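Local coordinates for protein CsuC (Acinetobacter baumannii, PDB 6FJY) that probably serves as the periplasmic chaperone of archaic Csu pili, holding the tip adhesion subunit CsuE by donor-strand complementation before it is assembled, at residues Y9-A14 against I127-T132; K17-W22 against L72-S77; G83-Y88 against P119-G124; Q170-L175 against F194-S199. One frame throughout, in Å; residues are numbered along the deposited sequence.

Interaction 1: Y9-A14 against I127-T132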
loop_
_atom_site.group_PDB
_atom_site.type_symbol
_atom_site.label_atom_id
_atom_site.label_comp_id
_atom_site.label_asym_id
_atom_site.label_seq_id
_atom_site.Cartn_x
_atom_site.Cartn_y
_atom_site.Cartn_z
ATOM N N TYR A 9 -3.360 1.572 1.321
ATOM C CA TYR A 9 -4.682 0.946 1.224
ATOM C C TYR A 9 -4.616 -0.460 1.799
ATOM O O TYR A 9 -4.812 -1.445 1.084
ATOM C CB TYR A 9 -5.178 0.907 -0.223
ATOM C CG TYR A 9 -5.346 2.264 -0.866
ATOM C CD1 TYR A 9 -6.248 3.192 -0.363
ATOM C CD2 TYR A 9 -4.596 2.623 -1.968
ATOM C CE1 TYR A 9 -6.411 4.441 -0.961
ATOM C CE2 TYR A 9 -4.745 3.863 -2.566
ATOM C CZ TYR A 9 -5.649 4.767 -2.057
ATOM O OH TYR A 9 -5.783 5.995 -2.654
ATOM N N PRO A 10 -4.340 -0.593 3.094
ATOM C CA PRO A 10 -4.241 -1.923 3.693
ATOM C C PRO A 10 -5.610 -2.545 3.957
ATOM O O PRO A 10 -6.642 -1.867 4.014
ATOM C CB PRO A 10 -3.491 -1.653 4.997
ATOM C CG PRO A 10 -3.963 -0.290 5.390
ATOM C CD PRO A 10 -4.125 0.465 4.093
ATOM N N LYS A 11 -5.592 -3.869 4.107
ATOM C CA LYS A 11 -6.786 -4.644 4.411
ATOM C C LYS A 11 -6.377 -5.955 5.063
ATOM O O LYS A 11 -5.248 -6.427 4.898
ATOM C CB LYS A 11 -7.668 -4.914 3.180
ATOM C CG LYS A 11 -6.979 -4.900 1.818
ATOM C CD LYS A 11 -6.033 -6.053 1.587
ATOM C CE LYS A 11 -5.264 -5.838 0.271
ATOM N NZ LYS A 11 -4.263 -6.910 -0.052
ATOM N N ILE A 12 -7.312 -6.512 5.831
ATOM C CA ILE A 12 -7.156 -7.776 6.543
ATOM C C ILE A 12 -8.235 -8.718 6.020
ATOM O O ILE A 12 -9.429 -8.485 6.246
ATOM C CB ILE A 12 -7.286 -7.587 8.059
ATOM C CG1 ILE A 12 -6.489 -6.358 8.505
ATOM C CG2 ILE A 12 -6.814 -8.842 8.796
ATOM C CD1 ILE A 12 -6.514 -6.105 10.003
ATOM N N GLU A 13 -7.828 -9.766 5.307
ATOM C CA GLU A 13 -8.798 -10.676 4.718
ATOM C C GLU A 13 -9.443 -11.548 5.798
ATOM O O GLU A 13 -9.018 -11.572 6.965
ATOM C CB GLU A 13 -8.142 -11.534 3.635
ATOM C CG GLU A 13 -7.454 -10.728 2.523
ATOM C CD GLU A 13 -8.409 -10.032 1.589
ATOM O OE1 GLU A 13 -9.630 -10.271 1.684
ATOM O OE2 GLU A 13 -7.930 -9.248 0.745
ATOM N N ALA A 14 -10.497 -12.272 5.393
ATOM C CA ALA A 14 -11.267 -13.062 6.352
ATOM C C ALA A 14 -10.424 -14.156 6.993
ATOM O O ALA A 14 -10.586 -14.450 8.181
ATOM C CB ALA A 14 -12.499 -13.666 5.679
ATOM N N ILE A 127 -16.411 -12.879 2.446
ATOM C CA ILE A 127 -16.254 -11.624 1.718
ATOM C C ILE A 127 -14.810 -11.162 1.870
ATOM O O ILE A 127 -14.178 -11.403 2.902
ATOM C CB ILE A 127 -17.251 -10.565 2.233
ATOM C CG1 ILE A 127 -17.223 -9.305 1.367
ATOM C CG2 ILE A 127 -16.962 -10.228 3.696
ATOM C CD1 ILE A 127 -18.337 -8.321 1.713
ATOM N N GLY A 128 -14.275 -10.531 0.817
ATOM C CA GLY A 128 -12.894 -10.103 0.794
ATOM C C GLY A 128 -12.710 -8.761 0.108
ATOM O O GLY A 128 -13.669 -8.119 -0.320
ATOM N N SER A 129 -11.436 -8.349 0.024
ATOM C CA SER A 129 -11.063 -7.082 -0.608
ATOM C C SER A 129 -11.239 -7.141 -2.123
ATOM O O SER A 129 -11.476 -6.112 -2.764
ATOM C CB SER A 129 -9.607 -6.743 -0.290
ATOM O OG SER A 129 -8.727 -7.750 -0.791
ATOM N N GLY A 130 -11.047 -8.317 -2.717
ATOM C CA GLY A 130 -11.057 -8.454 -4.156
ATOM C C GLY A 130 -9.767 -8.065 -4.843
ATOM O O GLY A 130 -9.713 -8.102 -6.079
ATOM N N LEU A 131 -8.735 -7.672 -4.095
ATOM C CA LEU A 131 -7.462 -7.308 -4.699
ATOM C C LEU A 131 -6.510 -8.495 -4.811
ATOM O O LEU A 131 -5.450 -8.366 -5.431
ATOM C CB LEU A 131 -6.792 -6.179 -3.891
ATOM C CG LEU A 131 -7.605 -4.882 -3.762
ATOM C CD1 LEU A 131 -6.756 -3.731 -3.276
ATOM C CD2 LEU A 131 -8.300 -4.526 -5.055
ATOM N N THR A 132 -6.873 -9.645 -4.245
ATOM C CA THR A 132 -6.118 -10.877 -4.393
ATOM C C THR A 132 -6.980 -11.891 -5.137
ATOM O O THR A 132 -8.212 -11.795 -5.155
ATOM C CB THR A 132 -5.682 -11.453 -3.034
ATOM O OG1 THR A 132 -6.815 -11.991 -2.345
ATOM C CG2 THR A 132 -5.075 -10.365 -2.168
#
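Lys11 lays its aliphatic chain against Ser129 where the first domain of this chaperone, an Ig-like domain of the PapD family, meets the linker that leads to helix 133-140 and so to the second domain. Here a linker meets a strand edge through side chains and one hydrogen bond, without strand pairing. Lys11 CG lies 3.8 Å from Ser129 CB. Because the chain bends at its second torsion (chi2 69°), the rest of it runs over the loop 129-132, with CE 4.4 Å from Leu131 CD1. At the end of the chain Lys11 NZ lies 4.1 Å from Thr132 CG2, a methyl group. The hydroxyl OG1 of that threonine, at the N-cap position of the helix, is hydrogen-bonded to Ser135 OG. Ile12 faces the opposite way, and its backbone bonds to Phe121 and Tyr123 set strand 11-12 parallel to strand 109-123.

Glu13 supplies the polar link. Its chain bends at chi2 (-72°) and brings the carboxylate to the loop, where Glu13 OE1 accepts a hydrogen bond from Ser129 N through its syn lone pair, at 3.1 Å. The same OE1 lies 3.4 Å from CA of Gly128, a residue with no side chain to hold the acid off. The loop is also tied to the helix, Gly128 N being bonded to Asn139 OD1. Beyond the carboxylate the contact narrows to one methyl: Ala14 CB rests 4.0 Å from the carbonyl O of Ile127.

Interaction 2: K17-W22 against L72-S77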
loop_
_atom_site.group_PDB
_atom_site.type_symbol
_atom_site.label_atom_id
_atom_site.label_comp_id
_atom_site.label_asym_id
_atom_site.label_seq_id
_atom_site.Cartn_x
_atom_site.Cartn_y
_atom_site.Cartn_z
ATOM N N LYS A 17 -5.434 -13.138 10.356
ATOM C CA LYS A 17 -5.597 -12.545 11.676
ATOM C C LYS A 17 -4.954 -11.162 11.781
ATOM O O LYS A 17 -5.249 -10.422 12.725
ATOM C CB LYS A 17 -5.051 -13.502 12.740
ATOM C CG LYS A 17 -3.830 -13.034 13.482
ATOM C CD LYS A 17 -3.953 -13.391 14.953
ATOM C CE LYS A 17 -5.248 -12.837 15.533
ATOM N NZ LYS A 17 -5.360 -13.118 16.989
ATOM N N ALA A 18 -4.081 -10.797 10.851
ATOM C CA ALA A 18 -3.432 -9.496 10.905
ATOM C C ALA A 18 -2.817 -9.176 9.550
ATOM O O ALA A 18 -2.667 -10.047 8.688
ATOM C CB ALA A 18 -2.376 -9.448 12.015
ATOM N N THR A 19 -2.486 -7.903 9.368
ATOM C CA THR A 19 -1.700 -7.436 8.235
ATOM C C THR A 19 -0.630 -6.479 8.743
ATOM O O THR A 19 -0.644 -6.052 9.899
ATOM C CB THR A 19 -2.558 -6.740 7.179
ATOM O OG1 THR A 19 -1.779 -6.527 5.994
ATOM C CG2 THR A 19 -3.054 -5.412 7.692
ATOM N N ALA A 20 0.289 -6.125 7.852
ATOM C CA ALA A 20 1.446 -5.314 8.201
ATOM C C ALA A 20 1.497 -4.051 7.352
ATOM O O ALA A 20 1.136 -4.061 6.171
ATOM C CB ALA A 20 2.756 -6.115 8.028
ATOM N N VAL A 21 1.950 -2.967 7.971
ATOM C CA VAL A 21 2.270 -1.720 7.290
ATOM C C VAL A 21 3.703 -1.371 7.654
ATOM O O VAL A 21 4.102 -1.521 8.813
ATOM C CB VAL A 21 1.310 -0.577 7.667
ATOM C CG1 VAL A 21 1.804 0.734 7.085
ATOM C CG2 VAL A 21 -0.113 -0.874 7.146
ATOM N N TRP A 22 4.490 -0.971 6.662
ATOM C CA TRP A 22 5.899 -0.691 6.872
ATOM C C TRP A 22 6.114 0.792 7.113
ATOM O O TRP A 22 5.493 1.641 6.468
ATOM C CB TRP A 22 6.725 -1.176 5.686
ATOM C CG TRP A 22 6.680 -2.656 5.566
ATOM C CD1 TRP A 22 6.006 -3.375 4.632
ATOM C CD2 TRP A 22 7.313 -3.606 6.427
ATOM N NE1 TRP A 22 6.184 -4.718 4.850
ATOM C CE2 TRP A 22 6.985 -4.888 5.946
ATOM C CE3 TRP A 22 8.140 -3.501 7.546
ATOM C CZ2 TRP A 22 7.444 -6.056 6.551
ATOM C CZ3 TRP A 22 8.605 -4.667 8.141
ATOM C CH2 TRP A 22 8.245 -5.923 7.650
ATOM N N LEU A 72 4.493 -2.210 11.323
ATOM C CA LEU A 72 3.296 -1.872 12.074
ATOM C C LEU A 72 2.313 -3.020 11.879
ATOM O O LEU A 72 1.794 -3.228 10.780
ATOM C CB LEU A 72 2.721 -0.536 11.613
ATOM C CG LEU A 72 1.289 -0.177 12.032
ATOM C CD1 LEU A 72 1.099 -0.179 13.557
ATOM C CD2 LEU A 72 0.927 1.176 11.452
ATOM N N ARG A 73 2.124 -3.797 12.931
ATOM C CA ARG A 73 1.233 -4.944 12.930
ATOM C C ARG A 73 -0.178 -4.475 13.270
ATOM O O ARG A 73 -0.380 -3.785 14.277
ATOM C CB ARG A 73 1.722 -5.958 13.959
ATOM C CG ARG A 73 1.410 -7.386 13.684
ATOM C CD ARG A 73 1.978 -8.251 14.794
ATOM N NE ARG A 73 3.350 -8.665 14.522
ATOM C CZ ARG A 73 3.682 -9.658 13.706
ATOM N NH1 ARG A 73 2.739 -10.340 13.068
ATOM N NH2 ARG A 73 4.960 -9.965 13.528
ATOM N N LEU A 74 -1.137 -4.809 12.414
ATOM C CA LEU A 74 -2.551 -4.539 12.665
ATOM C C LEU A 74 -3.256 -5.873 12.856
ATOM O O LEU A 74 -3.444 -6.620 11.892
ATOM C CB LEU A 74 -3.178 -3.747 11.525
ATOM C CG LEU A 74 -2.440 -2.472 11.151
ATOM C CD1 LEU A 74 -3.110 -1.815 9.982
ATOM C CD2 LEU A 74 -2.437 -1.542 12.356
ATOM N N THR A 75 -3.644 -6.167 14.096
ATOM C CA THR A 75 -4.146 -7.478 14.488
ATOM C C THR A 75 -5.592 -7.381 14.958
ATOM O O THR A 75 -5.927 -6.508 15.769
ATOM C CB THR A 75 -3.276 -8.085 15.596
ATOM O OG1 THR A 75 -1.915 -8.119 15.162
ATOM C CG2 THR A 75 -3.714 -9.503 15.908
ATOM N N LYS A 76 -6.437 -8.291 14.461
ATOM C CA LYS A 76 -7.827 -8.387 14.905
ATOM C C LYS A 76 -7.894 -8.992 16.300
ATOM O O LYS A 76 -7.352 -10.074 16.540
ATOM C CB LYS A 76 -8.664 -9.228 13.944
ATOM C CG LYS A 76 -8.696 -8.715 12.548
ATOM C CD LYS A 76 -9.653 -9.494 11.666
ATOM C CE LYS A 76 -9.328 -10.949 11.560
ATOM N NZ LYS A 76 -10.095 -11.500 10.407
ATOM N N SER A 77 -8.532 -8.285 17.226
ATOM C CA SER A 77 -8.700 -8.811 18.578
ATOM C C SER A 77 -9.812 -9.841 18.654
ATOM O O SER A 77 -9.780 -10.732 19.512
ATOM C CB SER A 77 -9.024 -7.680 19.544
ATOM O OG SER A 77 -10.332 -7.198 19.264
#
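Thr19 and Leu74 pair through both of their backbone groups, and Val21 does the same with Leu72. Leu74 N reaches Thr19 O at 2.8 Å, and Leu72 N comes to 2.6 Å from Val21 O. A fifth bond, from Lys76 N to Lys17 O, extends the antiparallel pairing past the end of strand 18-22; the two strand segments run at 160° to one another. Between the bonded pairs the chains draw closer, and Ala20 offers its CA hydrogen to Leu72 O at 3.3 Å.

Apolar contacts gather on the face that carries Thr19, Val21, Leu72 and Leu74. Val21 has CG1 opposite the backbone N (chi1 172°), which leaves CG2 to meet Leu74 CD1 at 4.2 Å, while its CB approaches Leu72 CD2. With Val21, Leu72 and Leu74 all buried, this is the inner face of an Ig-like beta sandwich. Thr19 touches Ile12, and both leucines lean on Pro57 of strand 55-64, the next strand of the sheet; strand 18-25 is flanked by strand 3-6.

The other face, with Ala18, Ala20, Arg73 and Thr75, has fewer contacts. Ala18 CB comes to 3.0 Å from the carbonyl O of Leu74 and also touches Thr75 OG1. Nearer the strand end the bent chain of Lys17 crosses Thr75 obliquely, its CE 3.7 Å from the methyl CG2.

Lys76, buried beside Ile12 and Ile55, sends NZ to Glu16 O in a weak hydrogen bond.

Interaction 3: G83-Y88 against P119-G124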
loop_
_atom_site.group_PDB
_atom_site.type_symbol
_atom_site.label_atom_id
_atom_site.label_comp_id
_atom_site.label_asym_id
_atom_site.label_seq_id
_atom_site.Cartn_x
_atom_site.Cartn_y
_atom_site.Cartn_z
ATOM N N GLY A 83 -19.742 -12.109 6.290
ATOM C CA GLY A 83 -20.213 -11.327 5.162
ATOM C C GLY A 83 -20.163 -9.824 5.318
ATOM O O GLY A 83 -20.916 -9.123 4.643
ATOM N N LYS A 84 -19.296 -9.296 6.182
ATOM C CA LYS A 84 -19.281 -7.870 6.468
ATOM C C LYS A 84 -17.896 -7.268 6.258
ATOM O O LYS A 84 -16.874 -7.845 6.656
ATOM C CB LYS A 84 -19.762 -7.584 7.900
ATOM C CG LYS A 84 -21.237 -7.160 7.982
ATOM C CD LYS A 84 -22.170 -8.219 7.398
ATOM C CE LYS A 84 -23.578 -7.693 7.123
ATOM N NZ LYS A 84 -24.492 -8.748 6.544
ATOM N N GLU A 85 -17.889 -6.092 5.639
ATOM C CA GLU A 85 -16.696 -5.274 5.473
ATOM C C GLU A 85 -16.697 -4.177 6.537
ATOM O O GLU A 85 -17.503 -3.241 6.471
ATOM C CB GLU A 85 -16.664 -4.668 4.073
ATOM C CG GLU A 85 -15.475 -3.750 3.830
ATOM C CD GLU A 85 -15.530 -3.088 2.494
ATOM O OE1 GLU A 85 -16.388 -2.188 2.319
ATOM O OE2 GLU A 85 -14.732 -3.472 1.602
ATOM N N GLN A 86 -15.783 -4.285 7.501
ATOM C CA GLN A 86 -15.622 -3.280 8.550
ATOM C C GLN A 86 -14.595 -2.236 8.124
ATOM O O GLN A 86 -13.515 -2.573 7.618
ATOM C CB GLN A 86 -15.176 -3.907 9.871
ATOM C CG GLN A 86 -16.079 -4.982 10.412
ATOM C CD GLN A 86 -17.405 -4.453 10.932
ATOM O OE1 GLN A 86 -17.612 -3.245 11.050
ATOM N NE2 GLN A 86 -18.311 -5.366 11.244
ATOM N N SER A 87 -14.941 -0.973 8.335
ATOM C CA SER A 87 -14.144 0.158 7.897
ATOM C C SER A 87 -13.449 0.790 9.093
ATOM O O SER A 87 -14.021 0.877 10.181
ATOM C CB SER A 87 -15.026 1.186 7.196
ATOM O OG SER A 87 -15.768 0.561 6.163
ATOM N N TYR A 88 -12.209 1.216 8.891
ATOM C CA TYR A 88 -11.416 1.836 9.937
ATOM C C TYR A 88 -10.546 2.909 9.298
ATOM O O TYR A 88 -10.334 2.918 8.082
ATOM C CB TYR A 88 -10.519 0.817 10.645
ATOM C CG TYR A 88 -11.222 -0.372 11.223
ATOM C CD1 TYR A 88 -11.485 -1.490 10.433
ATOM C CD2 TYR A 88 -11.584 -0.411 12.562
ATOM C CE1 TYR A 88 -12.110 -2.598 10.950
ATOM C CE2 TYR A 88 -12.209 -1.527 13.091
ATOM C CZ TYR A 88 -12.475 -2.615 12.274
ATOM O OH TYR A 88 -13.102 -3.716 12.788
ATOM N N PRO A 119 -7.023 4.581 4.848
ATOM C CA PRO A 119 -8.205 3.718 4.948
ATOM C C PRO A 119 -7.805 2.271 5.184
ATOM O O PRO A 119 -6.900 1.736 4.539
ATOM C CB PRO A 119 -8.871 3.889 3.582
ATOM C CG PRO A 119 -7.694 4.107 2.647
ATOM C CD PRO A 119 -6.708 4.923 3.444
ATOM N N LEU A 120 -8.522 1.627 6.090
ATOM C CA LEU A 120 -8.243 0.255 6.479
ATOM C C LEU A 120 -9.542 -0.538 6.489
ATOM O O LEU A 120 -10.543 -0.081 7.052
ATOM C CB LEU A 120 -7.592 0.230 7.854
ATOM C CG LEU A 120 -7.355 -1.162 8.418
ATOM C CD1 LEU A 120 -6.307 -1.941 7.579
ATOM C CD2 LEU A 120 -6.953 -1.039 9.849
ATOM N N PHE A 121 -9.543 -1.695 5.833
ATOM C CA PHE A 121 -10.736 -2.533 5.771
ATOM C C PHE A 121 -10.440 -3.949 6.232
ATOM O O PHE A 121 -9.463 -4.559 5.801
ATOM C CB PHE A 121 -11.314 -2.581 4.364
ATOM C CG PHE A 121 -11.737 -1.246 3.857
ATOM C CD1 PHE A 121 -12.941 -0.701 4.249
ATOM C CD2 PHE A 121 -10.937 -0.537 2.970
ATOM C CE1 PHE A 121 -13.349 0.544 3.784
ATOM C CE2 PHE A 121 -11.340 0.707 2.509
ATOM C CZ PHE A 121 -12.550 1.242 2.910
ATOM N N ALA A 122 -11.329 -4.486 7.066
ATOM C CA ALA A 122 -11.239 -5.861 7.526
ATOM C C ALA A 122 -12.527 -6.615 7.193
ATOM O O ALA A 122 -13.623 -6.040 7.166
ATOM C CB ALA A 122 -10.937 -5.912 9.029
ATOM N N TYR A 123 -12.384 -7.910 6.926
ATOM C CA TYR A 123 -13.436 -8.700 6.307
ATOM C C TYR A 123 -13.822 -9.875 7.184
ATOM O O TYR A 123 -12.957 -10.594 7.695
ATOM C CB TYR A 123 -13.008 -9.185 4.912
ATOM C CG TYR A 123 -12.859 -8.020 3.973
ATOM C CD1 TYR A 123 -13.962 -7.521 3.293
ATOM C CD2 TYR A 123 -11.629 -7.375 3.810
ATOM C CE1 TYR A 123 -13.839 -6.430 2.453
ATOM C CE2 TYR A 123 -11.494 -6.277 2.967
ATOM C CZ TYR A 123 -12.600 -5.800 2.308
ATOM O OH TYR A 123 -12.499 -4.719 1.470
ATOM N N GLY A 124 -15.126 -10.044 7.367
ATOM C CA GLY A 124 -15.667 -11.252 7.935
ATOM C C GLY A 124 -15.733 -12.361 6.907
ATOM O O GLY A 124 -15.357 -12.201 5.748
#
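Glu85-Tyr88 and Pro119-Tyr123 run antiparallel at 155°, with two-way backbone bonds at the pairs Gln86-Ala122 and Tyr88-Leu120 and a further bond from Gly124 N to Lys84 O (2.9 Å). On the face bearing Glu85, Ser87, Phe121 and Tyr123, an acid and a phenol travel side by side. Glu85 is stretched out, CG opposite the backbone N (chi1 178°), so that CG passes 3.4 Å from Tyr123 CE1 and the carboxylate arrives beside the ring's edge. There Tyr123 OH donates to Glu85 OE2 at 2.6 Å, on the anti lone pair of that oxygen, with carboxylate and ring planes 59° apart. The other oxygen, OE1, accepts Phe172 N from the second domain, so both oxygens of this buried acid have donors; OE2 also has a long, weak ion pair with Lys171 NZ. Farther along, Ser87 OG meets the edge of the Phe121 ring, 3.4 Å from CE1.

Tyr88, on the opposite face, packs its CB 4.1 Å from Leu120 CB and brings CE1 to 4.0 Å from Ala122 CB. Its hydroxyl is bonded to Glu54 OE1.

Strand 109-123 probably corresponds to the donor strand of PapD-like chaperones, and Pro119 packs on an aromatic side chain of the partner protein. Within the sheet, strand 85-95 has strand 31-41 along its other edge, whereas strand 109-123 is bordered beyond this pair by the parallel strand 11-12.

Interaction 4: Q170-L175 against F194-S199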
loop_
_atom_site.group_PDB
_atom_site.type_symbol
_atom_site.label_atom_id
_atom_site.label_comp_id
_atom_site.label_asym_id
_atom_site.label_seq_id
_atom_site.Cartn_x
_atom_site.Cartn_y
_atom_site.Cartn_z
ATOM N N GLN A 170 -22.395 -4.539 0.062
ATOM C CA GLN A 170 -21.585 -4.932 1.204
ATOM C C GLN A 170 -20.139 -4.450 1.106
ATOM O O GLN A 170 -19.346 -4.746 2.006
ATOM C CB GLN A 170 -21.602 -6.457 1.362
ATOM C CG GLN A 170 -22.989 -7.102 1.519
ATOM C CD GLN A 170 -23.558 -7.002 2.938
ATOM O OE1 GLN A 170 -23.028 -6.295 3.795
ATOM N NE2 GLN A 170 -24.619 -7.753 3.193
ATOM N N LYS A 171 -19.766 -3.742 0.032
ATOM C CA LYS A 171 -18.420 -3.188 -0.101
ATOM C C LYS A 171 -18.505 -1.696 -0.407
ATOM O O LYS A 171 -19.507 -1.204 -0.932
ATOM C CB LYS A 171 -17.594 -3.872 -1.190
ATOM C CG LYS A 171 -17.155 -5.288 -0.856
ATOM C CD LYS A 171 -16.106 -5.784 -1.827
ATOM C CE LYS A 171 -14.710 -5.268 -1.453
ATOM N NZ LYS A 171 -14.531 -3.837 -1.790
ATOM N N PHE A 172 -17.455 -0.976 -0.023
ATOM C CA PHE A 172 -17.382 0.467 -0.210
ATOM C C PHE A 172 -17.150 0.837 -1.674
ATOM O O PHE A 172 -16.666 0.045 -2.485
ATOM C CB PHE A 172 -16.256 1.070 0.635
ATOM C CG PHE A 172 -14.868 0.698 0.163
ATOM C CD1 PHE A 172 -14.302 -0.521 0.520
ATOM C CD2 PHE A 172 -14.141 1.552 -0.653
ATOM C CE1 PHE A 172 -13.022 -0.873 0.090
ATOM C CE2 PHE A 172 -12.856 1.207 -1.093
ATOM C CZ PHE A 172 -12.298 -0.011 -0.723
ATOM N N ALA A 173 -17.478 2.087 -1.985
ATOM C CA ALA A 173 -17.156 2.717 -3.252
ATOM C C ALA A 173 -16.241 3.902 -2.974
ATOM O O ALA A 173 -16.500 4.683 -2.054
ATOM C CB ALA A 173 -18.417 3.184 -3.983
ATOM N N ARG A 174 -15.144 3.999 -3.728
ATOM C CA ARG A 174 -14.267 5.170 -3.705
ATOM C C ARG A 174 -14.477 5.881 -5.041
ATOM O O ARG A 174 -13.959 5.452 -6.076
ATOM C CB ARG A 174 -12.803 4.794 -3.457
ATOM C CG ARG A 174 -11.885 6.010 -3.274
ATOM C CD ARG A 174 -10.429 5.685 -2.859
ATOM N NE ARG A 174 -9.989 4.377 -3.320
ATOM C CZ ARG A 174 -9.656 3.367 -2.524
ATOM N NH1 ARG A 174 -9.702 3.499 -1.209
ATOM N NH2 ARG A 174 -9.290 2.208 -3.047
ATOM N N LEU A 175 -15.269 6.947 -5.013
ATOM C CA LEU A 175 -15.668 7.665 -6.209
ATOM C C LEU A 175 -14.754 8.859 -6.433
ATOM O O LEU A 175 -14.385 9.559 -5.483
ATOM C CB LEU A 175 -17.112 8.137 -6.096
ATOM C CG LEU A 175 -18.174 7.068 -5.864
ATOM C CD1 LEU A 175 -19.523 7.738 -5.748
ATOM C CD2 LEU A 175 -18.171 6.023 -6.977
ATOM N N PHE A 194 -11.688 12.756 -4.090
ATOM C CA PHE A 194 -12.380 11.487 -3.996
ATOM C C PHE A 194 -13.588 11.643 -3.085
ATOM O O PHE A 194 -13.776 12.671 -2.428
ATOM C CB PHE A 194 -11.444 10.368 -3.490
ATOM C CG PHE A 194 -10.887 10.601 -2.105
ATOM C CD1 PHE A 194 -11.606 10.229 -0.978
ATOM C CD2 PHE A 194 -9.622 11.141 -1.930
ATOM C CE1 PHE A 194 -11.086 10.436 0.306
ATOM C CE2 PHE A 194 -9.093 11.334 -0.653
ATOM C CZ PHE A 194 -9.828 10.986 0.467
ATOM N N GLY A 195 -14.415 10.605 -3.070
ATOM C CA GLY A 195 -15.490 10.503 -2.110
ATOM C C GLY A 195 -15.757 9.061 -1.748
ATOM O O GLY A 195 -15.872 8.204 -2.628
ATOM N N TYR A 196 -15.898 8.786 -0.456
ATOM C CA TYR A 196 -16.147 7.445 0.049
ATOM C C TYR A 196 -17.633 7.300 0.341
ATOM O O TYR A 196 -18.228 8.171 0.982
ATOM C CB TYR A 196 -15.354 7.164 1.320
ATOM C CG TYR A 196 -13.941 6.681 1.104
ATOM C CD1 TYR A 196 -13.667 5.328 0.855
ATOM C CD2 TYR A 196 -12.878 7.575 1.149
ATOM C CE1 TYR A 196 -12.358 4.893 0.640
ATOM C CE2 TYR A 196 -11.578 7.155 0.937
ATOM C CZ TYR A 196 -11.317 5.814 0.690
ATOM O OH TYR A 196 -10.021 5.418 0.495
ATOM N N VAL A 197 -18.237 6.235 -0.183
ATOM C CA VAL A 197 -19.563 5.799 0.239
ATOM C C VAL A 197 -19.390 4.402 0.822
ATOM O O VAL A 197 -19.256 3.416 0.091
ATOM C CB VAL A 197 -20.577 5.817 -0.906
ATOM C CG1 VAL A 197 -21.974 5.589 -0.368
ATOM C CG2 VAL A 197 -20.505 7.141 -1.636
ATOM N N LEU A 198 -19.396 4.313 2.143
ATOM C CA LEU A 198 -19.164 3.049 2.814
ATOM C C LEU A 198 -20.340 2.099 2.587
ATOM O O LEU A 198 -21.461 2.508 2.270
ATOM C CB LEU A 198 -18.940 3.282 4.310
ATOM C CG LEU A 198 -17.651 4.006 4.716
ATOM C CD1 LEU A 198 -17.616 4.205 6.208
ATOM C CD2 LEU A 198 -16.391 3.237 4.262
ATOM N N SER A 199 -20.056 0.811 2.771
ATOM C CA SER A 199 -21.062 -0.236 2.624
ATOM C C SER A 199 -22.247 -0.007 3.555
ATOM O O SER A 199 -22.083 0.335 4.732
ATOM C CB SER A 199 -20.435 -1.591 2.929
ATOM O OG SER A 199 -20.087 -1.632 4.296
HETATM O O HOH W 1 -20.268 -5.033 4.716
#
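A two-stranded antiparallel sheet, Ala173-Leu175 with Gly195-Val197, lies where the second domain faces the first. Backbone bonds run both ways at Ala173-Val197 and at Leu175-Gly195, and the strand segments meet at 156°. Arg174 and Tyr196 stand side by side on one face. Arg174 CG sits over a face of the phenol ring, 4.2 Å from its centroid, and the chain then bends so that NH1 donates to Tyr196 OH at 2.6 Å. The oxygen lies in the guanidinium plane, which stands almost perpendicular to the ring (87°). Phe172 CE2 lies over one face of that guanidinium, 3.7 Å above its plane and offset toward the rim, and NH2 is bonded to Ser226 O, so the group is held from several directions. The other face of the sheet joins Leu175 CD1 to Val197 CG2 at 4.3 Å, and both residues touch Leu149 of strand 149-154. Toward Gln170 a water donates to both its O and OE1 and weakly reaches Ser199 OG, while OE1 is also bonded to Asn200.

Tyr196 OH and Phe194 O bond to the other protein chain, consistent with the subunit-binding cleft between the two domains of PapD-like chaperones.

In the fold
Interactions 2 and 3 pair strands of the first domain, and interaction 1 ties that domain's strand 11-12 to the linker after it. Interactions 1 and 3 have centres 8 Å apart and touch, Lys11 CB lying 3.2 Å from Phe121 O. Interaction 2 meets interaction 3 inside the sandwich, where Leu74 CD1 is 3.9 Å from Leu120 CD2, yet its nearest atoms stay about 13 Å from interaction 4. Interactions 3 and 4 meet across the domain junction, where the rings of Phe121 and Phe172 stack. Interaction 1 also reaches it, through Ile127 on Gln170 and a cation-pi contact of Tyr9 with Arg174. Tyr9, Pro119, Phe194 and Tyr196 all touch the partner chain.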